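Local coordinates for FAD:protein FMN transferase (Pseudomonas stutzeri ATCC 14405 = CCUG 16156, PDB 5MGY) that probably transfers FMN from FAD to a threonine side chain of a target protein, a magnesium-dependent flavinylation that releases AMP, at residues V62-M76 and D143-F155. Sequence-based numbering, arbitrary orientation.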
loop_
_atom_site.group_PDB
_atom_site.type_symbol
_atom_site.label_atom_id
_atom_site.label_comp_id
_atom_site.label_asym_id
_atom_site.label_seq_id
_atom_site.Cartn_x
_atom_site.Cartn_y
_atom_site.Cartn_z
ATOM N N VAL A 62 -7.463 -14.690 -7.389
ATOM C CA VAL A 62 -8.222 -14.202 -6.267
ATOM C C VAL A 62 -9.681 -14.190 -6.618
ATOM O O VAL A 62 -10.443 -14.515 -5.773
ATOM C CB VAL A 62 -7.761 -12.832 -5.764
ATOM C CG1 VAL A 62 -7.990 -11.762 -6.793
ATOM C CG2 VAL A 62 -8.521 -12.421 -4.539
ATOM N N GLU A 63 -10.089 -13.874 -7.845
ATOM C CA GLU A 63 -11.552 -13.927 -8.183
ATOM C C GLU A 63 -12.148 -15.320 -8.245
ATOM O O GLU A 63 -13.350 -15.486 -7.968
ATOM C CB GLU A 63 -11.934 -13.179 -9.463
ATOM C CG GLU A 63 -12.045 -11.660 -9.272
ATOM C CD GLU A 63 -13.227 -11.185 -8.420
ATOM O OE1 GLU A 63 -14.353 -11.227 -8.927
ATOM O OE2 GLU A 63 -13.021 -10.709 -7.279
ATOM N N ARG A 64 -11.327 -16.302 -8.605
ATOM C CA ARG A 64 -11.743 -17.672 -8.521
ATOM C C ARG A 64 -12.013 -18.058 -7.045
ATOM O O ARG A 64 -13.054 -18.632 -6.740
ATOM C CB ARG A 64 -10.677 -18.554 -9.156
ATOM C CG ARG A 64 -11.097 -19.999 -9.346
ATOM C CD ARG A 64 -9.986 -20.836 -9.920
ATOM N NE ARG A 64 -9.006 -21.246 -8.884
ATOM C CZ ARG A 64 -7.735 -20.856 -8.820
ATOM N NH1 ARG A 64 -7.263 -20.003 -9.734
ATOM N NH2 ARG A 64 -6.952 -21.310 -7.829
ATOM N N PHE A 65 -11.083 -17.706 -6.149
ATOM C CA PHE A 65 -11.275 -17.849 -4.677
ATOM C C PHE A 65 -12.494 -17.099 -4.132
ATOM O O PHE A 65 -13.276 -17.631 -3.358
ATOM C CB PHE A 65 -10.055 -17.371 -3.915
ATOM C CG PHE A 65 -10.118 -17.675 -2.462
ATOM C CD1 PHE A 65 -9.994 -18.981 -2.025
ATOM C CD2 PHE A 65 -10.350 -16.671 -1.536
ATOM C CE1 PHE A 65 -10.092 -19.291 -0.697
ATOM C CE2 PHE A 65 -10.449 -16.971 -0.208
ATOM C CZ PHE A 65 -10.320 -18.277 0.213
ATOM N N ASN A 66 -12.680 -15.877 -4.584
ATOM C CA ASN A 66 -13.817 -15.069 -4.118
ATOM C C ASN A 66 -15.160 -15.616 -4.522
ATOM O O ASN A 66 -16.122 -15.391 -3.826
ATOM C CB ASN A 66 -13.707 -13.600 -4.588
ATOM C CG ASN A 66 -12.596 -12.851 -3.910
ATOM O OD1 ASN A 66 -11.922 -13.348 -3.006
ATOM N ND2 ASN A 66 -12.364 -11.661 -4.389
ATOM N N ALA A 67 -15.228 -16.327 -5.646
ATOM C CA ALA A 67 -16.524 -16.882 -6.085
ATOM C C ALA A 67 -16.991 -18.067 -5.249
ATOM O O ALA A 67 -18.171 -18.318 -5.188
ATOM C CB ALA A 67 -16.472 -17.236 -7.526
ATOM N N LEU A 68 -16.071 -18.759 -4.589
ATOM C CA LEU A 68 -16.382 -19.940 -3.848
ATOM C C LEU A 68 -17.264 -19.687 -2.624
ATOM O O LEU A 68 -17.346 -18.591 -2.135
ATOM C CB LEU A 68 -15.090 -20.622 -3.434
ATOM C CG LEU A 68 -14.393 -21.675 -4.331
ATOM C CD1 LEU A 68 -14.707 -21.655 -5.825
ATOM C CD2 LEU A 68 -12.903 -21.603 -4.140
ATOM N N PRO A 69 -17.974 -20.717 -2.166
ATOM C CA PRO A 69 -18.872 -20.617 -1.027
ATOM C C PRO A 69 -18.158 -20.884 0.293
ATOM O O PRO A 69 -17.113 -21.516 0.312
ATOM C CB PRO A 69 -19.823 -21.776 -1.293
ATOM C CG PRO A 69 -18.933 -22.831 -1.829
ATOM C CD PRO A 69 -18.069 -22.063 -2.793
ATOM N N ALA A 70 -18.780 -20.483 1.385
ATOM C CA ALA A 70 -18.287 -20.836 2.714
ATOM C C ALA A 70 -17.865 -22.271 2.869
ATOM O O ALA A 70 -18.454 -23.151 2.293
ATOM C CB ALA A 70 -19.346 -20.554 3.751
ATOM N N GLY A 71 -16.839 -22.496 3.671
ATOM C CA GLY A 71 -16.294 -23.847 3.863
ATOM C C GLY A 71 -15.283 -24.328 2.851
ATOM O O GLY A 71 -14.702 -25.371 3.085
ATOM N N SER A 72 -15.037 -23.586 1.775
ATOM C CA SER A 72 -14.113 -24.017 0.735
ATOM C C SER A 72 -12.650 -23.908 1.137
ATOM O O SER A 72 -12.292 -22.954 1.787
ATOM C CB SER A 72 -14.317 -23.197 -0.527
ATOM O OG SER A 72 -15.548 -23.561 -1.134
ATOM N N CYS A 73 -11.858 -24.944 0.810
ATOM C CA CYS A 73 -10.402 -24.906 0.617
ATOM C C CYS A 73 -10.138 -25.038 -0.889
ATOM O O CYS A 73 -10.724 -25.862 -1.568
ATOM C CB CYS A 73 -9.691 -26.015 1.385
ATOM S SG CYS A 73 -9.756 -25.778 3.188
ATOM N N GLU A 74 -9.265 -24.199 -1.404
ATOM C CA GLU A 74 -8.993 -24.110 -2.811
ATOM C C GLU A 74 -7.508 -23.871 -3.015
ATOM O O GLU A 74 -6.933 -22.978 -2.367
ATOM C CB GLU A 74 -9.772 -22.972 -3.379
ATOM C CG GLU A 74 -9.529 -22.725 -4.852
ATOM C CD GLU A 74 -10.288 -23.668 -5.795
ATOM O OE1 GLU A 74 -10.972 -24.604 -5.313
ATOM O OE2 GLU A 74 -10.257 -23.448 -7.033
ATOM N N PRO A 75 -6.859 -24.652 -3.918
ATOM C CA PRO A 75 -5.420 -24.369 -4.147
ATOM C C PRO A 75 -5.191 -22.948 -4.711
ATOM O O PRO A 75 -6.016 -22.442 -5.495
ATOM C CB PRO A 75 -4.991 -25.461 -5.139
ATOM C CG PRO A 75 -6.066 -26.475 -5.107
ATOM C CD PRO A 75 -7.325 -25.755 -4.768
ATOM N N MET A 76 -4.121 -22.302 -4.253
ATOM C CA MET A 76 -3.806 -20.916 -4.673
ATOM C C MET A 76 -2.325 -20.739 -4.905
ATOM O O MET A 76 -1.480 -21.377 -4.238
ATOM C CB MET A 76 -4.238 -19.853 -3.627
ATOM C CG MET A 76 -5.717 -19.767 -3.327
ATOM S SD MET A 76 -6.686 -19.265 -4.731
ATOM C CE MET A 76 -6.286 -17.558 -4.758
ATOM N N ASP A 143 -0.780 -25.701 0.320
ATOM C CA ASP A 143 -0.855 -24.822 -0.812
ATOM C C ASP A 143 -2.301 -24.373 -1.016
ATOM O O ASP A 143 -2.638 -23.817 -2.072
ATOM C CB ASP A 143 -0.305 -25.529 -2.050
ATOM C CG ASP A 143 -1.158 -26.822 -2.472
ATOM O OD1 ASP A 143 -1.469 -27.706 -1.593
ATOM O OD2 ASP A 143 -1.514 -26.934 -3.689
ATOM N N ARG A 144 -3.178 -24.637 -0.038
ATOM C CA ARG A 144 -4.590 -24.222 -0.150
ATOM C C ARG A 144 -4.874 -23.001 0.738
ATOM O O ARG A 144 -4.221 -22.848 1.768
ATOM C CB ARG A 144 -5.522 -25.377 0.219
ATOM C CG ARG A 144 -5.481 -26.556 -0.749
ATOM C CD ARG A 144 -5.366 -27.907 -0.061
ATOM N NE ARG A 144 -6.656 -28.419 0.430
ATOM C CZ ARG A 144 -6.989 -28.636 1.717
ATOM N NH1 ARG A 144 -6.123 -28.407 2.709
ATOM N NH2 ARG A 144 -8.213 -29.112 2.019
ATOM N N LEU A 145 -5.807 -22.141 0.293
ATOM C CA LEU A 145 -6.390 -21.090 1.113
ATOM C C LEU A 145 -7.746 -21.559 1.503
ATOM O O LEU A 145 -8.491 -21.942 0.630
ATOM C CB LEU A 145 -6.672 -19.836 0.323
ATOM C CG LEU A 145 -5.852 -18.573 0.373
ATOM C CD1 LEU A 145 -6.662 -17.429 -0.185
ATOM C CD2 LEU A 145 -5.441 -18.315 1.812
ATOM N N CYS A 146 -8.117 -21.418 2.768
ATOM C CA CYS A 146 -9.411 -21.864 3.233
ATOM C C CYS A 146 -10.238 -20.704 3.709
ATOM O O CYS A 146 -9.708 -19.712 4.232
ATOM C CB CYS A 146 -9.240 -22.887 4.311
ATOM S SG CYS A 146 -8.318 -24.269 3.626
ATOM N N LYS A 147 -11.549 -20.817 3.515
ATOM C CA LYS A 147 -12.442 -19.820 4.034
ATOM C C LYS A 147 -13.625 -20.418 4.758
ATOM O O LYS A 147 -14.339 -21.236 4.180
ATOM C CB LYS A 147 -12.883 -18.871 2.934
ATOM C CG LYS A 147 -13.783 -19.429 1.864
ATOM C CD LYS A 147 -13.672 -18.517 0.668
ATOM C CE LYS A 147 -14.969 -18.312 -0.031
ATOM N NZ LYS A 147 -14.821 -17.346 -1.143
ATOM N N ALA A 148 -13.836 -19.981 6.013
ATOM C CA ALA A 148 -14.922 -20.472 6.845
ATOM C C ALA A 148 -16.263 -19.773 6.640
ATOM O O ALA A 148 -17.280 -20.316 7.026
ATOM C CB ALA A 148 -14.540 -20.385 8.265
ATOM N N VAL A 149 -16.259 -18.575 6.055
ATOM C CA VAL A 149 -17.452 -17.855 5.639
ATOM C C VAL A 149 -17.271 -17.469 4.167
ATOM O O VAL A 149 -16.195 -17.618 3.655
ATOM C CB VAL A 149 -17.676 -16.558 6.515
ATOM C CG1 VAL A 149 -17.571 -16.822 8.027
ATOM C CG2 VAL A 149 -16.741 -15.436 6.123
ATOM N N ALA A 150 -18.273 -16.902 3.504
ATOM C CA ALA A 150 -18.124 -16.515 2.064
ATOM C C ALA A 150 -17.254 -15.299 1.865
ATOM O O ALA A 150 -17.749 -14.290 1.340
ATOM C CB ALA A 150 -19.487 -16.266 1.367
ATOM N N LEU A 151 -15.976 -15.430 2.212
ATOM C CA LEU A 151 -14.998 -14.316 2.098
ATOM C C LEU A 151 -14.720 -13.836 0.682
ATOM O O LEU A 151 -14.571 -14.627 -0.267
ATOM C CB LEU A 151 -13.628 -14.680 2.716
ATOM C CG LEU A 151 -13.569 -14.903 4.243
ATOM C CD1 LEU A 151 -12.159 -15.256 4.685
ATOM C CD2 LEU A 151 -14.082 -13.710 5.016
ATOM N N GLN A 152 -14.612 -12.535 0.563
ATOM C CA GLN A 152 -14.064 -11.979 -0.647
ATOM C C GLN A 152 -12.833 -11.128 -0.302
ATOM O O GLN A 152 -12.914 -10.181 0.488
ATOM C CB GLN A 152 -15.148 -11.234 -1.360
ATOM C CG GLN A 152 -16.333 -12.133 -1.594
ATOM C CD GLN A 152 -17.231 -11.569 -2.682
ATOM O OE1 GLN A 152 -17.911 -10.549 -2.489
ATOM N NE2 GLN A 152 -17.211 -12.211 -3.855
ATOM N N LEU A 153 -11.701 -11.527 -0.877
ATOM C CA LEU A 153 -10.446 -10.873 -0.655
ATOM C C LEU A 153 -10.208 -9.720 -1.576
ATOM O O LEU A 153 -10.783 -9.641 -2.655
ATOM C CB LEU A 153 -9.328 -11.874 -0.800
ATOM C CG LEU A 153 -9.439 -13.093 0.141
ATOM C CD1 LEU A 153 -8.180 -13.949 0.093
ATOM C CD2 LEU A 153 -9.749 -12.673 1.552
ATOM N N ASP A 154 -9.401 -8.786 -1.090
ATOM C CA ASP A 154 -8.932 -7.603 -1.844
ATOM C C ASP A 154 -7.522 -7.255 -1.327
ATOM O O ASP A 154 -7.307 -7.062 -0.130
ATOM C CB ASP A 154 -9.862 -6.386 -1.670
ATOM C CG ASP A 154 -9.533 -5.236 -2.637
ATOM O OD1 ASP A 154 -10.436 -4.661 -3.326
ATOM O OD2 ASP A 154 -8.349 -4.925 -2.739
ATOM N N PHE A 155 -6.579 -7.139 -2.238
ATOM C CA PHE A 155 -5.213 -7.034 -1.866
ATOM C C PHE A 155 -4.670 -5.626 -2.056
ATOM O O PHE A 155 -3.466 -5.402 -1.894
ATOM C CB PHE A 155 -4.386 -8.083 -2.686
ATOM C CG PHE A 155 -4.537 -9.492 -2.167
ATOM C CD1 PHE A 155 -3.933 -9.887 -0.967
ATOM C CD2 PHE A 155 -5.303 -10.396 -2.856
ATOM C CE1 PHE A 155 -4.123 -11.161 -0.474
ATOM C CE2 PHE A 155 -5.491 -11.672 -2.376
ATOM C CZ PHE A 155 -4.910 -12.061 -1.175
#
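With chi1 at -172°, Phe-65 sets CG opposite its backbone N and drives its ring between Leu-145 and Lys-147; chi1 of 69° at Lys-147 starts a chain that runs along that ring. Both faces of the ring are occupied. Leu-145 CD1 stands over the centre of one, 3.7 Å from the centroid, a CH-pi contact; the Lys-147 chain passes the other, its CD 3.4 Å from Phe-65 CZ. Lys-147 NZ makes a cation-pi contact, 4.6 Å from the Phe-65 centroid and 16° off the ring normal. It also donates hydrogen bonds to three carbonyls: Phe-65 O (2.7 Å) in the last turn of the helix, Leu-68 O (3.0 Å) in the loop that follows, and Leu-151 O in its own segment. Were this lysine an alanine, the carbonyls would probably lose their shared donor, and the ring the aliphatic chain and charge on that face.

Asn-66 pairs its amide with the backbone of Leu-153: OD1 accepts from Leu-153 N at 2.8 Å, approached from above the carbonyl plane, while ND2 meets a lone pair of Leu-153 O in the plane of the Leu-153 carbonyl. A second bond from ND2 to Glu-63 OE2 helps fix the amide's rotation. Next to it, Val-62 CG2 fits against Leu-153 CB and the edge of the Phe-155 ring.

Beyond the type II turn from Pro-69 to Ser-72, Glu-74 and Leu-145 exchange both backbone hydrogen bonds, Leu-145 N to Glu-74 O at 3.0 Å. The neighbouring non-hydrogen-bonded pair carries the disulfide, Cys-73 SG to Cys-146 SG 2.1 Å. This cross-strand disulfide joins edge strand 73-75 to the central strand of a small three-stranded antiparallel sheet, whose Leu-145 packs on Phe-65 of helix 62-67 and on Val-80 and Val-84 of helix 78-93.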